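Side-chain contacts in peptidoglycan D,D-transpeptidase PbpA (Mycobacterium tuberculosis, PDB 3UN7), which probably cross-links the peptidoglycan of the cell wall as a penicillin-binding serine transpeptidase and helps to regulate cell length: residues A[283-286]-A[287-291]; A[385-389]-A[390-394]. All coordinates share one frame; numbering follows the deposited sequence.

Interaction 1: residues A[283-286]-A[287-291]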
ATOM      1  N   ARG A 283      -2.188  -0.588  13.660  1.00 33.73           N
ATOM      2  CA  ARG A 283      -3.454  -0.115  14.174  1.00 33.91           C
ATOM      3  C   ARG A 283      -4.508  -0.288  13.095  1.00 33.00           C
ATOM      4  O   ARG A 283      -4.205  -0.199  11.906  1.00 32.05           O
ATOM      5  CB  ARG A 283      -3.363   1.356  14.573  1.00 34.10           C
ATOM      6  CG  ARG A 283      -2.457   1.608  15.761  1.00 35.53           C
ATOM      7  CD  ARG A 283      -3.089   1.148  17.081  1.00 39.61           C
ATOM      8  NE  ARG A 283      -2.231   1.506  18.204  1.00 40.07           N
ATOM      9  CZ  ARG A 283      -1.281   0.728  18.707  1.00 41.45           C
ATOM     10  NH1 ARG A 283      -1.059  -0.487  18.214  1.00 38.94           N
ATOM     11  NH2 ARG A 283      -0.550   1.172  19.717  1.00 43.57           N
ATOM     12  N   PRO A 284      -5.754  -0.538  13.504  1.00 32.86           N
ATOM     13  CA  PRO A 284      -6.780  -0.764  12.486  1.00 31.74           C
ATOM     14  C   PRO A 284      -7.133   0.551  11.792  1.00 31.66           C
ATOM     15  O   PRO A 284      -6.965   1.620  12.377  1.00 32.59           O
ATOM     16  CB  PRO A 284      -7.959  -1.314  13.288  1.00 32.44           C
ATOM     17  CG  PRO A 284      -7.764  -0.833  14.684  1.00 33.51           C
ATOM     18  CD  PRO A 284      -6.284  -0.580  14.883  1.00 33.21           C
ATOM     19  N   THR A 285      -7.606   0.478  10.551  1.00 30.62           N
ATOM     20  CA  THR A 285      -7.743   1.680   9.719  1.00 29.78           C
ATOM     21  C   THR A 285      -9.161   2.210   9.435  1.00 28.75           C
ATOM     22  O   THR A 285      -9.271   3.257   8.808  1.00 29.44           O
ATOM     23  CB  THR A 285      -7.033   1.510   8.350  1.00 29.61           C
ATOM     24  OG1 THR A 285      -7.606   0.400   7.660  1.00 29.92           O
ATOM     25  CG2 THR A 285      -5.490   1.321   8.505  1.00 29.60           C
ATOM     26  N   PRO A 286     -10.246   1.540   9.894  1.00 28.37           N
ATOM     27  CA  PRO A 286     -10.491   0.424  10.836  1.00 28.17           C
ATOM     28  C   PRO A 286     -10.339  -0.969  10.244  1.00 27.96           C
ATOM     29  O   PRO A 286     -10.597  -1.954  10.948  1.00 28.74           O
ATOM     30  CB  PRO A 286     -11.946   0.638  11.222  1.00 28.80           C
ATOM     31  CG  PRO A 286     -12.550   1.114   9.896  1.00 27.29           C
ATOM     32  CD  PRO A 286     -11.523   2.032   9.329  1.00 27.79           C
ATOM     33  N   LEU A 287      -9.932  -1.062   8.975  1.00 27.06           N
ATOM     34  CA  LEU A 287      -9.572  -2.360   8.392  1.00 27.52           C
ATOM     35  C   LEU A 287      -8.266  -2.850   9.009  1.00 28.11           C
ATOM     36  O   LEU A 287      -7.345  -2.060   9.210  1.00 28.21           O
ATOM     37  CB  LEU A 287      -9.422  -2.294   6.864  1.00 26.04           C
ATOM     38  CG  LEU A 287     -10.590  -1.724   6.059  1.00 26.24           C
ATOM     39  CD1 LEU A 287     -10.406  -1.994   4.583  1.00 24.80           C
ATOM     40  CD2 LEU A 287     -11.904  -2.332   6.544  1.00 25.09           C
ATOM     41  N   GLN A 288      -8.196  -4.145   9.301  1.00 28.55           N
ATOM     42  CA  GLN A 288      -6.967  -4.746   9.832  1.00 29.54           C
ATOM     43  C   GLN A 288      -5.904  -4.830   8.735  1.00 29.22           C
ATOM     44  O   GLN A 288      -6.194  -5.188   7.581  1.00 28.37           O
ATOM     45  CB  GLN A 288      -7.239  -6.152  10.383  1.00 30.64           C
ATOM     46  CG  GLN A 288      -8.261  -6.191  11.538  1.00 31.88           C
ATOM     47  CD  GLN A 288      -8.235  -7.492  12.334  1.00 32.81           C
ATOM     48  OE1 GLN A 288      -7.295  -8.286  12.235  1.00 35.75           O
ATOM     49  NE2 GLN A 288      -9.276  -7.711  13.139  1.00 32.94           N
ATOM     50  N   VAL A 289      -4.678  -4.504   9.109  1.00 29.91           N
ATOM     51  CA  VAL A 289      -3.529  -4.555   8.193  1.00 29.58           C
ATOM     52  C   VAL A 289      -2.591  -5.650   8.688  1.00 30.74           C
ATOM     53  O   VAL A 289      -2.327  -5.741   9.891  1.00 30.77           O
ATOM     54  CB  VAL A 289      -2.811  -3.202   8.158  1.00 29.64           C
ATOM     55  CG1 VAL A 289      -1.594  -3.228   7.199  1.00 29.14           C
ATOM     56  CG2 VAL A 289      -3.806  -2.104   7.735  1.00 27.22           C
ATOM     57  N   ALA A 290      -2.110  -6.483   7.762  1.00 30.64           N
ATOM     58  CA  ALA A 290      -1.101  -7.499   8.052  1.00 31.46           C
ATOM     59  C   ALA A 290       0.162  -6.826   8.552  1.00 31.51           C
ATOM     60  O   ALA A 290       0.573  -5.778   8.030  1.00 30.53           O
ATOM     61  CB  ALA A 290      -0.797  -8.324   6.797  1.00 31.78           C
ATOM     62  N   GLU A 291       0.770  -7.421   9.569  1.00 32.02           N
ATOM     63  CA  GLU A 291       2.019  -6.919  10.132  1.00 32.61           C
ATOM     64  C   GLU A 291       3.149  -7.169   9.156  1.00 32.34           C
ATOM     65  O   GLU A 291       3.264  -8.267   8.620  1.00 33.08           O
ATOM     66  CB  GLU A 291       2.338  -7.616  11.466  1.00 33.64           C
ATOM     67  CG  GLU A 291       3.525  -6.990  12.200  1.00 36.71           C
ATOM     68  CD  GLU A 291       4.067  -7.883  13.291  1.00 42.86           C
ATOM     69  OE1 GLU A 291       4.350  -9.070  13.015  1.00 46.52           O
ATOM     70  OE2 GLU A 291       4.221  -7.401  14.430  1.00 45.58           O
TER
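A sharp reversal of the chain about the cis peptide between Thr285 and Pro286 brings Thr285 back onto Leu287 in the long loop that joins helix 266-275 to helix 300-306. The fold is tight enough that the CA atoms of Pro284 and Gln288 lie 4.8 Å apart. At its centre the carbonyl oxygen of Leu287 takes two hydrogen bonds from one residue. Thr285 N donates to Leu287 O over 2.9 Å, with 148° at the hydrogen, from well above the carbonyl plane. Thr285 OG1 donates to Leu287 O over the same 2.9 Å, tilted only 17° from that plane. The hydroxyl reaches the carbonyl because chi1 of Thr285 (59°) sets OG1 between its own N and carbonyl carbon, on the side of the returning chain. It also lies close to aliphatic carbon, with Thr285 OG1 3.3 Å from Leu287 CB. Beside the hydroxyl, the methyl Thr285 CG2 meets Val289 CG2 at 3.9 Å, the two side chains crossing at about a right angle. Pro284 adds a weak CH···O contact from CA to Leu287 O at 3.6 Å. Outside the loop, Leu287 and Pro286 rest on Leu71 of helix 70-74, in the N-terminal part assigned to a dimerisation family, so the turn packs the transpeptidase part against it; the Thr285 backbone is also hydrogen-bonded to that of Leu338. With backbone NH and hydroxyl both given to one carbonyl, the hydroxyl bond should hold chi1 of buried Thr285 and tie the two arms of the reversal together.

Interaction 2: residues A[385-389]-A[390-394]; sequences GAIPG and VQIAS
Ile387 and Val390 meet as the first and last residues of a local surface turn in the loop after helix 364-379, just ahead of strand 393-399. Their side chains lie alongside each other and point the same way, with Ile387 CB 3.9 Å from Val390 CB and the CG2 methyls of Ile387 and Val390 equally close. Between them the chain makes a type II beta turn, with Pro388 and Gly389 at its two central positions; the positive phi of Gly389 (77°) suits the second of these. The turn is closed by Val390 N donating to Ile387 O at 3.0 Å. A water spans the same pair, accepting from Ile387 N at 2.8 Å and donating to Val390 O. From here the chain runs into the strand that bears the KTG motif of penicillin-binding proteins, directly after Ser394. Ile387 also extends its longer branch to Ile392, CD1 to CD1 at 4.2 Å: CG1 stands anti to the carbonyl carbon (chi1 -50°), and a roughly extended chi2 (153°) carries CD1 away from the main chain. Helix 446-458 takes up this apolar patch, Ile387 resting on Ile454, Val390 on Leu458 and Ile392 on Arg451.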
ATOM      1  N   GLY A 385       5.436   8.828 -18.172  1.00 48.96           N
ATOM      2  CA  GLY A 385       4.365   9.404 -17.373  1.00 48.01           C
ATOM      3  C   GLY A 385       4.779  10.531 -16.447  1.00 47.31           C
ATOM      4  O   GLY A 385       3.993  10.947 -15.604  1.00 46.59           O
ATOM      5  N   ALA A 386       6.005  11.031 -16.606  1.00 47.52           N
ATOM      6  CA  ALA A 386       6.477  12.203 -15.861  1.00 47.27           C
ATOM      7  C   ALA A 386       5.473  13.345 -16.024  1.00 47.98           C
ATOM      8  O   ALA A 386       4.834  13.462 -17.057  1.00 48.21           O
ATOM      9  CB  ALA A 386       7.860  12.632 -16.355  1.00 48.19           C
ATOM     10  N   ILE A 387       5.339  14.170 -14.991  1.00 47.90           N
ATOM     11  CA  ILE A 387       4.354  15.244 -14.970  1.00 48.99           C
ATOM     12  C   ILE A 387       5.070  16.589 -15.042  1.00 50.00           C
ATOM     13  O   ILE A 387       5.874  16.906 -14.161  1.00 49.81           O
ATOM     14  CB  ILE A 387       3.480  15.187 -13.678  1.00 47.96           C
ATOM     15  CG1 ILE A 387       2.911  13.778 -13.464  1.00 47.56           C
ATOM     16  CG2 ILE A 387       2.362  16.231 -13.738  1.00 48.49           C
ATOM     17  CD1 ILE A 387       2.607  13.417 -11.999  1.00 45.13           C
ATOM     18  N   PRO A 388       4.802  17.376 -16.105  1.00 51.75           N
ATOM     19  CA  PRO A 388       5.368  18.722 -16.239  1.00 52.74           C
ATOM     20  C   PRO A 388       5.188  19.575 -14.981  1.00 52.36           C
ATOM     21  O   PRO A 388       4.061  19.766 -14.515  1.00 52.44           O
ATOM     22  CB  PRO A 388       4.557  19.325 -17.390  1.00 54.30           C
ATOM     23  CG  PRO A 388       4.188  18.153 -18.221  1.00 54.48           C
ATOM     24  CD  PRO A 388       3.959  17.019 -17.263  1.00 52.39           C
ATOM     25  N   GLY A 389       6.302  20.062 -14.435  1.00 51.78           N
ATOM     26  CA  GLY A 389       6.279  20.979 -13.291  1.00 50.85           C
ATOM     27  C   GLY A 389       6.008  20.288 -11.969  1.00 48.75           C
ATOM     28  O   GLY A 389       5.616  20.928 -10.990  1.00 49.02           O
ATOM     29  N   VAL A 390       6.188  18.972 -11.944  1.00 46.74           N
ATOM     30  CA  VAL A 390       6.013  18.218 -10.718  1.00 44.16           C
ATOM     31  C   VAL A 390       7.242  17.352 -10.495  1.00 42.52           C
ATOM     32  O   VAL A 390       7.567  16.464 -11.296  1.00 42.06           O
ATOM     33  CB  VAL A 390       4.698  17.379 -10.692  1.00 43.87           C
ATOM     34  CG1 VAL A 390       4.718  16.385  -9.539  1.00 42.22           C
ATOM     35  CG2 VAL A 390       3.468  18.286 -10.562  1.00 44.27           C
ATOM     36  N   GLN A 391       7.935  17.655  -9.407  1.00 41.15           N
ATOM     37  CA  GLN A 391       9.116  16.911  -9.004  1.00 39.32           C
ATOM     38  C   GLN A 391       8.689  15.729  -8.140  1.00 37.36           C
ATOM     39  O   GLN A 391       7.996  15.899  -7.136  1.00 36.42           O
ATOM     40  CB  GLN A 391      10.059  17.824  -8.219  1.00 39.90           C
ATOM     41  CG  GLN A 391      11.421  17.231  -7.966  1.00 40.14           C
ATOM     42  CD  GLN A 391      12.294  18.136  -7.119  1.00 42.69           C
ATOM     43  OE1 GLN A 391      11.899  18.570  -6.030  1.00 43.26           O
ATOM     44  NE2 GLN A 391      13.494  18.420  -7.610  1.00 42.79           N
ATOM     45  N   ILE A 392       9.106  14.537  -8.542  1.00 35.82           N
ATOM     46  CA  ILE A 392       8.703  13.314  -7.849  1.00 34.61           C
ATOM     47  C   ILE A 392       9.946  12.734  -7.186  1.00 33.77           C
ATOM     48  O   ILE A 392      11.010  12.707  -7.805  1.00 33.94           O
ATOM     49  CB  ILE A 392       8.109  12.279  -8.836  1.00 34.10           C
ATOM     50  CG1 ILE A 392       6.805  12.791  -9.442  1.00 35.23           C
ATOM     51  CG2 ILE A 392       7.870  10.919  -8.156  1.00 34.01           C
ATOM     52  CD1 ILE A 392       6.243  11.888 -10.545  1.00 34.46           C
ATOM     53  N   ALA A 393       9.808  12.314  -5.929  1.00 32.50           N
ATOM     54  CA  ALA A 393      10.831  11.557  -5.235  1.00 31.70           C
ATOM     55  C   ALA A 393      10.346  10.120  -5.289  1.00 31.61           C
ATOM     56  O   ALA A 393       9.189   9.850  -4.957  1.00 30.36           O
ATOM     57  CB  ALA A 393      10.943  12.013  -3.778  1.00 31.48           C
ATOM     58  N   SER A 394      11.212   9.198  -5.685  1.00 31.50           N
ATOM     59  CA  SER A 394      10.780   7.823  -5.832  1.00 31.65           C
ATOM     60  C   SER A 394      11.883   6.811  -5.569  1.00 32.14           C
ATOM     61  O   SER A 394      13.055   7.164  -5.450  1.00 32.86           O
ATOM     62  CB  SER A 394      10.229   7.614  -7.248  1.00 32.07           C
ATOM     63  OG  SER A 394      11.294   7.560  -8.192  1.00 31.96           O
TER
HETATM   64  O   HOH W   1       7.318  14.485 -12.982  1.00 40.06           O

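Interaction 1 comes first along the chain and interaction 2 follows without overlap, both inside the transpeptidase domain. Their centres are 30 Å apart on opposite sides of the centre of the chain, and their nearest atoms stay about 21 Å from each other. Segments 283-291 belong to a loop between helices that packs on helix 70-74 of the N-terminal region. Segments 385-394 instead enter strand 393-399, an outermost strand of the five-stranded antiparallel sheet, and lean on helix 446-458. Interaction 1 therefore lies at the interface with the N-terminal part, while interaction 2 leads into the KTG strand, which in this family borders the active-site cleft.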